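Local atomic coordinates of ABC transporter substrate-binding protein (PDB entry 3UN6), a protein that binds zinc and is probably the substrate-binding component of an ABC-type import system, its natural ligand being unknown. Residues A[105-110]-A[224-229]. Sequence-based numbering, arbitrary orientation.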
# COMPACT_ATOMS: atom_id res chain seq x y z
N SER A 105 -6.99 16.97 7.22
CA SER A 105 -5.54 16.78 7.22
C SER A 105 -4.86 17.69 6.23
O SER A 105 -5.38 17.97 5.16
CB SER A 105 -5.17 15.33 6.89
OG SER A 105 -3.76 15.21 6.78
N ASN A 106 -3.66 18.13 6.59
CA ASN A 106 -2.89 18.98 5.72
C ASN A 106 -2.06 18.22 4.65
O ASN A 106 -1.33 18.84 3.87
CB ASN A 106 -1.94 19.82 6.59
CG ASN A 106 -0.85 18.99 7.24
OD1 ASN A 106 -0.20 18.17 6.59
ND2 ASN A 106 -0.64 19.22 8.53
N ILE A 107 -2.18 16.89 4.58
CA ILE A 107 -1.36 16.11 3.64
C ILE A 107 -1.78 16.20 2.18
O ILE A 107 -2.90 16.60 1.86
CB ILE A 107 -1.28 14.60 4.05
CG1 ILE A 107 -2.66 13.94 4.09
CG2 ILE A 107 -0.61 14.46 5.40
CD1 ILE A 107 -2.65 12.45 4.43
N LYS A 108 -0.84 15.84 1.30
CA LYS A 108 -1.03 15.77 -0.14
C LYS A 108 -0.32 14.52 -0.65
O LYS A 108 0.79 14.20 -0.19
CB LYS A 108 -0.41 16.98 -0.82
CG LYS A 108 -1.16 18.32 -0.66
CD LYS A 108 -2.32 18.46 -1.62
CE LYS A 108 -2.85 19.87 -1.67
NZ LYS A 108 -3.66 20.10 -2.92
N ALA A 109 -0.98 13.79 -1.55
CA ALA A 109 -0.40 12.61 -2.21
C ALA A 109 0.41 13.14 -3.38
O ALA A 109 -0.06 14.04 -4.11
CB ALA A 109 -1.47 11.68 -2.72
N VAL A 110 1.61 12.63 -3.53
CA VAL A 110 2.53 13.10 -4.57
C VAL A 110 2.88 12.04 -5.58
O VAL A 110 3.21 12.36 -6.73
CB VAL A 110 3.80 13.72 -3.94
CG1 VAL A 110 3.39 14.90 -3.04
CG2 VAL A 110 4.62 12.68 -3.15
N VAL A 224 2.55 10.23 0.60
CA VAL A 224 1.96 11.49 0.99
C VAL A 224 2.97 12.29 1.80
O VAL A 224 3.82 11.71 2.50
CB VAL A 224 0.71 11.30 1.84
CG1 VAL A 224 -0.32 10.47 1.07
CG2 VAL A 224 1.05 10.63 3.17
N LEU A 225 2.91 13.61 1.68
CA LEU A 225 3.77 14.50 2.42
C LEU A 225 2.93 15.49 3.13
O LEU A 225 1.88 15.89 2.61
CB LEU A 225 4.70 15.27 1.47
CG LEU A 225 5.67 14.42 0.66
CD1 LEU A 225 6.43 15.26 -0.37
CD2 LEU A 225 6.63 13.67 1.56
N ARG A 226 3.38 15.88 4.32
CA ARG A 226 2.69 16.92 5.06
C ARG A 226 2.82 18.22 4.28
O ARG A 226 3.85 18.48 3.66
CB ARG A 226 3.24 17.05 6.50
CG ARG A 226 2.77 15.94 7.46
CD ARG A 226 3.33 16.12 8.88
NE ARG A 226 2.96 17.41 9.49
CZ ARG A 226 1.84 17.65 10.17
NH1 ARG A 226 0.93 16.71 10.37
NH2 ARG A 226 1.64 18.86 10.67
N GLY A 227 1.77 19.03 4.32
CA GLY A 227 1.69 20.29 3.57
C GLY A 227 2.82 21.28 3.76
O GLY A 227 3.18 21.98 2.82
N GLU A 228 3.38 21.36 4.96
CA GLU A 228 4.46 22.31 5.20
C GLU A 228 5.72 22.00 4.38
O GLU A 228 6.41 22.93 3.93
CB GLU A 228 4.79 22.49 6.68
CG GLU A 228 5.43 21.32 7.41
CD GLU A 228 4.45 20.28 7.93
OE1 GLU A 228 3.23 20.35 7.61
OE2 GLU A 228 4.91 19.40 8.67
N LEU A 229 6.02 20.73 4.17
CA LEU A 229 7.17 20.38 3.34
C LEU A 229 7.03 20.97 1.96
O LEU A 229 7.99 21.50 1.42
CB LEU A 229 7.35 18.88 3.21
CG LEU A 229 8.16 18.20 4.31
CD1 LEU A 229 7.51 18.37 5.69
CD2 LEU A 229 8.35 16.72 3.92
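K108 and L225 face each other as an antiparallel hydrogen-bonded pair, joined twice through their backbones: K108 N gives to L225 O at 3.0 Å and L225 N to K108 O at 2.9 Å. Through this pair, strand 108-110 forms one outer edge of the five-stranded sheet, beside strand 221-225, which begins at the zinc ligand C221, next to C220. The next pair, A109 with V224, is non-hydrogen-bonded and closely spaced, and V224 CA approaches K108 O at 3.2 Å in a CA-H...O contact. The tightly packed part lies around these pairs. On the face of A109 and V224, A109 CB meets V224 CG1 at 4.1 Å; beside it I107 CD1 meets V224 CG2, and both I107 and V224 rest on L82 of helix 75-83. On the face of K108 and L225, V110 reaches L225, and the two side chains cross at about a right angle, CG1 of V110 4.1 Å from CD1 of L225.

Past I107 the segments are joined by polar groups, on the more solvent-accessible side. There N106 OD1 takes the backbone N-H of G227, where the chain turns into helix 227-232, at 3.1 Å; the bond is fairly straight at hydrogen, but the donor stands above the amide plane. The N106 amide is turned almost upright on the R226 guanidinium (planes 86° apart), with ND2 over one face, toward the rim, 3.1 Å from NH2. These two are donors, so the approach is no hydrogen bond. A bend at chi3 (58°) turns the guanidinium so that E228 OE2 lies in the guanidinium plane and receives NE through its syn lone pair, forming a 2.9 Å salt bridge, while NH1 bonds L82 O. With NE held by E228 and NH1 by L82 O, rotation of the guanidinium is restricted, and its charge is probably partly offset by E228.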